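Local coordinates for pancreatic lipase related protein 2 (Equus caballus, PDB 1W52) that probably hydrolyses galactolipids and triacylglycerols, releasing fatty acids, as a secreted lipase of the alpha/beta hydrolase superfamily, at residues F66-F79 / Y143-G156. Sequence-based numbering, arbitrary orientation.
With DDQ (decylamine-N,N-dimethyl-N-oxide), chain C.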
loop_
_atom_site.group_PDB
_atom_site.type_symbol
_atom_site.label_atom_id
_atom_site.label_comp_id
_atom_site.label_asym_id
_atom_site.label_seq_id
_atom_site.Cartn_x
_atom_site.Cartn_y
_atom_site.Cartn_z
ATOM N N PHE A 66 11.378 25.919 -3.991
ATOM C CA PHE A 66 10.393 25.325 -4.860
ATOM C C PHE A 66 10.831 25.533 -6.301
ATOM O O PHE A 66 11.219 26.626 -6.641
ATOM C CB PHE A 66 9.035 25.972 -4.612
ATOM C CG PHE A 66 7.952 25.530 -5.569
ATOM C CD1 PHE A 66 7.657 26.270 -6.688
ATOM C CD2 PHE A 66 7.223 24.400 -5.330
ATOM C CE1 PHE A 66 6.672 25.868 -7.543
ATOM C CE2 PHE A 66 6.223 24.011 -6.195
ATOM C CZ PHE A 66 5.950 24.739 -7.292
ATOM N N GLN A 67 10.748 24.487 -7.126
ATOM C CA GLN A 67 11.177 24.501 -8.527
ATOM C C GLN A 67 9.994 24.240 -9.455
ATOM O O GLN A 67 9.540 23.110 -9.586
ATOM C CB GLN A 67 12.318 23.490 -8.792
ATOM C CG GLN A 67 12.365 22.226 -7.911
ATOM C CD GLN A 67 13.800 21.745 -7.523
ATOM O OE1 GLN A 67 14.638 22.554 -7.145
ATOM N NE2 GLN A 67 14.054 20.427 -7.593
ATOM N N SER A 68 9.509 25.288 -10.117
ATOM C CA SER A 68 8.345 25.155 -11.003
ATOM C C SER A 68 8.584 24.190 -12.161
ATOM O O SER A 68 7.650 23.760 -12.827
ATOM C CB SER A 68 7.919 26.519 -11.545
ATOM O OG SER A 68 8.775 26.890 -12.615
ATOM N N SER A 69 9.848 23.876 -12.389
ATOM C CA SER A 69 10.254 22.895 -13.395
ATOM C C SER A 69 9.844 21.428 -13.084
ATOM O O SER A 69 9.587 20.645 -14.001
ATOM C CB SER A 69 11.770 22.977 -13.594
ATOM O OG SER A 69 12.220 21.970 -14.492
ATOM N N ARG A 70 9.764 21.081 -11.796
ATOM C CA ARG A 70 9.623 19.687 -11.330
ATOM C C ARG A 70 8.253 19.285 -10.799
ATOM O O ARG A 70 7.522 20.166 -10.355
ATOM C CB ARG A 70 10.583 19.503 -10.185
ATOM C CG ARG A 70 11.973 19.862 -10.572
ATOM C CD ARG A 70 12.416 19.076 -11.742
ATOM N NE ARG A 70 13.850 18.963 -11.825
ATOM C CZ ARG A 70 14.464 18.242 -12.737
ATOM N NH1 ARG A 70 13.771 17.532 -13.600
ATOM N NH2 ARG A 70 15.771 18.201 -12.774
ATOM N N LYS A 71 7.927 17.974 -10.810
ATOM C CA LYS A 71 6.744 17.443 -10.071
ATOM C C LYS A 71 6.696 17.938 -8.620
ATOM O O LYS A 71 7.716 18.281 -8.066
ATOM C CB LYS A 71 6.750 15.908 -9.955
ATOM C CG LYS A 71 6.334 15.118 -11.187
ATOM C CD LYS A 71 6.238 13.586 -10.905
ATOM C CE LYS A 71 4.972 13.224 -10.125
ATOM N NZ LYS A 71 3.649 13.644 -10.767
ATOM N N THR A 72 5.521 17.949 -8.007
ATOM C CA THR A 72 5.412 18.267 -6.591
ATOM C C THR A 72 4.588 17.230 -5.822
ATOM O O THR A 72 3.420 16.962 -6.142
ATOM C CB THR A 72 4.798 19.618 -6.428
ATOM O OG1 THR A 72 5.612 20.601 -7.095
ATOM C CG2 THR A 72 4.722 20.019 -4.945
ATOM N N HIS A 73 5.213 16.630 -4.818
ATOM C CA HIS A 73 4.537 15.683 -3.936
ATOM C C HIS A 73 4.068 16.360 -2.648
ATOM O O HIS A 73 4.811 17.054 -1.970
ATOM C CB HIS A 73 5.455 14.512 -3.625
ATOM C CG HIS A 73 5.948 13.824 -4.857
ATOM N ND1 HIS A 73 5.125 13.082 -5.665
ATOM C CD2 HIS A 73 7.175 13.779 -5.427
ATOM C CE1 HIS A 73 5.824 12.601 -6.680
ATOM N NE2 HIS A 73 7.074 13.004 -6.556
ATOM N N PHE A 74 2.786 16.180 -2.379
ATOM C CA PHE A 74 2.158 16.587 -1.135
ATOM C C PHE A 74 1.926 15.307 -0.339
ATOM O O PHE A 74 1.507 14.269 -0.897
ATOM C CB PHE A 74 0.816 17.212 -1.448
ATOM C CG PHE A 74 0.886 18.675 -1.867
ATOM C CD1 PHE A 74 0.485 19.091 -3.165
ATOM C CD2 PHE A 74 1.264 19.650 -0.957
ATOM C CE1 PHE A 74 0.475 20.411 -3.505
ATOM C CE2 PHE A 74 1.258 20.981 -1.321
ATOM C CZ PHE A 74 0.855 21.348 -2.591
ATOM N N VAL A 75 2.185 15.382 0.956
ATOM C CA VAL A 75 1.974 14.255 1.853
ATOM C C VAL A 75 1.135 14.692 3.036
ATOM O O VAL A 75 1.601 15.396 3.887
ATOM C CB VAL A 75 3.297 13.778 2.347
ATOM C CG1 VAL A 75 3.118 12.727 3.385
ATOM C CG2 VAL A 75 4.088 13.223 1.164
ATOM N N ILE A 76 -0.101 14.268 3.103
ATOM C CA ILE A 76 -1.016 14.680 4.174
ATOM C C ILE A 76 -1.306 13.546 5.207
ATOM O O ILE A 76 -1.815 12.470 4.835
ATOM C CB ILE A 76 -2.340 15.108 3.516
ATOM C CG1 ILE A 76 -2.073 15.981 2.273
ATOM C CG2 ILE A 76 -3.219 15.820 4.539
ATOM C CD1 ILE A 76 -3.303 16.233 1.406
ATOM N N HIS A 77 -1.035 13.812 6.484
ATOM C CA HIS A 77 -1.364 12.866 7.556
ATOM C C HIS A 77 -2.863 12.866 7.894
ATOM O O HIS A 77 -3.661 13.648 7.350
ATOM C CB HIS A 77 -0.567 13.172 8.827
ATOM C CG HIS A 77 -1.046 14.387 9.552
ATOM N ND1 HIS A 77 -0.186 15.310 10.099
ATOM C CD2 HIS A 77 -2.290 14.864 9.785
ATOM C CE1 HIS A 77 -0.877 16.281 10.668
ATOM N NE2 HIS A 77 -2.159 16.035 10.489
ATOM N N GLY A 78 -3.268 12.000 8.808
ATOM C CA GLY A 78 -4.652 12.033 9.230
ATOM C C GLY A 78 -4.847 12.268 10.714
ATOM O O GLY A 78 -3.967 12.859 11.365
ATOM N N PHE A 79 -6.014 11.779 11.209
ATOM C CA PHE A 79 -6.450 11.831 12.636
ATOM C C PHE A 79 -5.300 11.564 13.591
ATOM O O PHE A 79 -4.626 10.524 13.508
ATOM C CB PHE A 79 -7.551 10.785 12.843
ATOM C CG PHE A 79 -8.234 10.829 14.191
ATOM C CD1 PHE A 79 -9.037 11.882 14.569
ATOM C CD2 PHE A 79 -8.116 9.776 15.067
ATOM C CE1 PHE A 79 -9.635 11.900 15.814
ATOM C CE2 PHE A 79 -8.746 9.819 16.307
ATOM C CZ PHE A 79 -9.492 10.887 16.656
ATOM N N TYR A 143 2.364 26.985 -12.805
ATOM C CA TYR A 143 2.573 25.601 -12.422
ATOM C C TYR A 143 1.342 24.774 -12.759
ATOM O O TYR A 143 0.287 24.881 -12.152
ATOM C CB TYR A 143 2.937 25.479 -10.949
ATOM C CG TYR A 143 3.476 24.120 -10.594
ATOM C CD1 TYR A 143 4.829 23.919 -10.343
ATOM C CD2 TYR A 143 2.633 23.032 -10.517
ATOM C CE1 TYR A 143 5.307 22.656 -10.002
ATOM C CE2 TYR A 143 3.104 21.785 -10.204
ATOM C CZ TYR A 143 4.425 21.594 -9.939
ATOM O OH TYR A 143 4.832 20.322 -9.635
ATOM N N ASN A 144 1.498 23.953 -13.770
ATOM C CA ASN A 144 0.460 23.043 -14.179
ATOM C C ASN A 144 0.011 22.111 -13.007
ATOM O O ASN A 144 0.816 21.370 -12.430
ATOM C CB ASN A 144 1.025 22.268 -15.375
ATOM C CG ASN A 144 0.061 21.288 -15.960
ATOM O OD1 ASN A 144 -1.161 21.422 -15.812
ATOM N ND2 ASN A 144 0.607 20.278 -16.647
ATOM N N PRO A 145 -1.248 22.206 -12.595
ATOM C CA PRO A 145 -1.832 21.226 -11.683
ATOM C C PRO A 145 -1.601 19.762 -11.991
ATOM O O PRO A 145 -1.512 19.026 -11.011
ATOM C CB PRO A 145 -3.319 21.573 -11.750
ATOM C CG PRO A 145 -3.261 23.026 -11.769
ATOM C CD PRO A 145 -2.194 23.305 -12.833
ATOM N N GLU A 146 -1.495 19.345 -13.250
ATOM C CA GLU A 146 -1.255 17.923 -13.541
ATOM C C GLU A 146 0.174 17.429 -13.224
ATOM O O GLU A 146 0.472 16.273 -13.391
ATOM C CB GLU A 146 -1.661 17.576 -14.965
ATOM C CG GLU A 146 -0.516 17.629 -15.949
ATOM C CD GLU A 146 -0.937 17.323 -17.377
ATOM O OE1 GLU A 146 -1.550 16.247 -17.597
ATOM O OE2 GLU A 146 -0.638 18.144 -18.278
ATOM N N ASN A 147 1.029 18.318 -12.754
ATOM C CA ASN A 147 2.305 17.967 -12.160
ATOM C C ASN A 147 2.273 17.738 -10.662
ATOM O O ASN A 147 3.311 17.578 -10.051
ATOM C CB ASN A 147 3.301 19.102 -12.388
ATOM C CG ASN A 147 3.922 19.059 -13.743
ATOM O OD1 ASN A 147 4.321 18.001 -14.216
ATOM N ND2 ASN A 147 4.014 20.205 -14.380
ATOM N N VAL A 148 1.098 17.731 -10.052
ATOM C CA VAL A 148 0.982 17.632 -8.595
ATOM C C VAL A 148 0.468 16.275 -8.209
ATOM O O VAL A 148 -0.521 15.806 -8.770
ATOM C CB VAL A 148 -0.025 18.602 -8.050
ATOM C CG1 VAL A 148 -0.307 18.281 -6.558
ATOM C CG2 VAL A 148 0.466 20.003 -8.229
ATOM N N HIS A 149 1.147 15.688 -7.222
ATOM C CA HIS A 149 0.811 14.391 -6.624
ATOM C C HIS A 149 0.503 14.582 -5.166
ATOM O O HIS A 149 1.382 15.036 -4.383
ATOM C CB HIS A 149 2.003 13.487 -6.691
ATOM C CG HIS A 149 1.753 12.110 -6.170
ATOM N ND1 HIS A 149 2.769 11.305 -5.686
ATOM C CD2 HIS A 149 0.618 11.378 -6.099
ATOM C CE1 HIS A 149 2.265 10.136 -5.346
ATOM N NE2 HIS A 149 0.963 10.154 -5.579
ATOM N N ILE A 150 -0.733 14.275 -4.787
ATOM C CA ILE A 150 -1.058 14.333 -3.385
ATOM C C ILE A 150 -1.136 12.960 -2.814
ATOM O O ILE A 150 -1.794 12.112 -3.366
ATOM C CB ILE A 150 -2.339 15.013 -3.150
ATOM C CG1 ILE A 150 -2.262 16.439 -3.644
ATOM C CG2 ILE A 150 -2.541 15.117 -1.636
ATOM C CD1 ILE A 150 -3.569 17.096 -3.745
ATOM N N ILE A 151 -0.471 12.740 -1.695
ATOM C CA ILE A 151 -0.476 11.424 -1.063
ATOM C C ILE A 151 -1.074 11.580 0.322
ATOM O O ILE A 151 -0.472 12.243 1.139
ATOM C CB ILE A 151 0.961 10.907 -0.900
ATOM C CG1 ILE A 151 1.785 11.023 -2.172
ATOM C CG2 ILE A 151 0.927 9.475 -0.508
ATOM C CD1 ILE A 151 3.279 10.590 -1.963
ATOM N N GLY A 152 -2.211 10.975 0.614
ATOM C CA GLY A 152 -2.807 11.150 1.936
ATOM C C GLY A 152 -3.044 9.831 2.665
ATOM O O GLY A 152 -3.496 8.866 2.068
ATOM N N HIS A 153 -2.763 9.786 3.959
ATOM C CA HIS A 153 -3.088 8.617 4.804
ATOM C C HIS A 153 -4.369 8.796 5.667
ATOM O O HIS A 153 -4.525 9.803 6.330
ATOM C CB HIS A 153 -1.920 8.257 5.752
ATOM C CG HIS A 153 -2.273 7.160 6.715
ATOM N ND1 HIS A 153 -2.622 7.407 8.027
ATOM C CD2 HIS A 153 -2.414 5.819 6.536
ATOM C CE1 HIS A 153 -2.930 6.262 8.618
ATOM N NE2 HIS A 153 -2.838 5.287 7.734
ATOM N N SER A 154 -5.243 7.780 5.678
ATOM C CA SER A 154 -6.435 7.747 6.536
ATOM C C SER A 154 -7.255 8.975 6.239
ATOM O O SER A 154 -7.732 9.158 5.146
ATOM C CB SER A 154 -6.091 7.641 8.058
ATOM O OG SER A 154 -7.240 7.695 8.955
ATOM N N LEU A 155 -7.429 9.826 7.216
ATOM C CA LEU A 155 -8.234 10.995 6.980
ATOM C C LEU A 155 -7.571 11.814 5.912
ATOM O O LEU A 155 -8.219 12.251 5.029
ATOM C CB LEU A 155 -8.332 11.769 8.262
ATOM C CG LEU A 155 -9.702 12.028 8.891
ATOM C CD1 LEU A 155 -10.584 10.827 8.958
ATOM C CD2 LEU A 155 -9.379 12.554 10.269
ATOM N N GLY A 156 -6.250 11.987 5.993
ATOM C CA GLY A 156 -5.440 12.539 4.902
ATOM C C GLY A 156 -5.789 12.087 3.470
ATOM O O GLY A 156 -5.795 12.878 2.533
HETATM N N1 DDQ C . 0.841 8.028 14.986
HETATM O O1 DDQ C . 1.362 8.394 13.905
HETATM C CM1 DDQ C . 1.837 7.183 15.737
HETATM C CM2 DDQ C . 0.473 9.205 15.830
HETATM C C1 DDQ C . -0.337 7.232 14.525
HETATM C C2 DDQ C . -1.660 7.984 14.333
HETATM C C3 DDQ C . -2.717 7.346 15.227
HETATM C C4 DDQ C . -3.632 6.371 14.501
HETATM C C5 DDQ C . -5.087 6.781 14.654
HETATM C C6 DDQ C . -5.892 5.769 13.887
HETATM C C7 DDQ C . -7.349 6.126 13.846
HETATM C C8 DDQ C . -7.844 6.317 12.425
HETATM C C9 DDQ C . -9.251 6.923 12.452
HETATM C C10 DDQ C . -10.154 6.455 11.332
#
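Y143 reaches against the loop that leads into strand 72-76, where it meets F66; CG anti to the backbone N (chi1 -166°) carries the ring across to F66 and T72. Its ring lies against F66, the planes inclined at 44°, with F66 CZ 3.4 Å from Y143 CD1. Y143 OH accepts a hydrogen bond from T72 OG1 at 2.7 Å and sits 2.8 Å from R70 O, while N102 of the neighbouring strand holds T72 OG1 as well. N147 O then takes the T72 N-H and opens a parallel pairing of 72-76 with 148-153 that runs on to H153 N and I76 O. V148 CG1 meets the rim of the F74 ring in its plane, 3.6 Å from F74 CD1. On the other face of the sheet H149 and H73 meet rim to rim, joined by a bent hydrogen bond of 3.0 Å between H149 ND1 and H73 ND1; their NE2 atoms are held by T175 and E99 respectively. Back on the F74 face, I150 CG2 packs on I76 CD1, whereas I151 CG1 lies over one face of the H149 ring. Past H153 the chain turns sharply: S154, the predicted nucleophile, has phi +57°, and its OG is hydrogen-bonded to H265 NE2 and lies 3.8 Å from DDQ C8. L155 CD2 touches F79 CB at 3.6 Å, and G156 CA comes within 3.2 Å of H77 O. The GHSLG turn between strand and helix is consistent with the nucleophile elbow of the alpha/beta hydrolase fold.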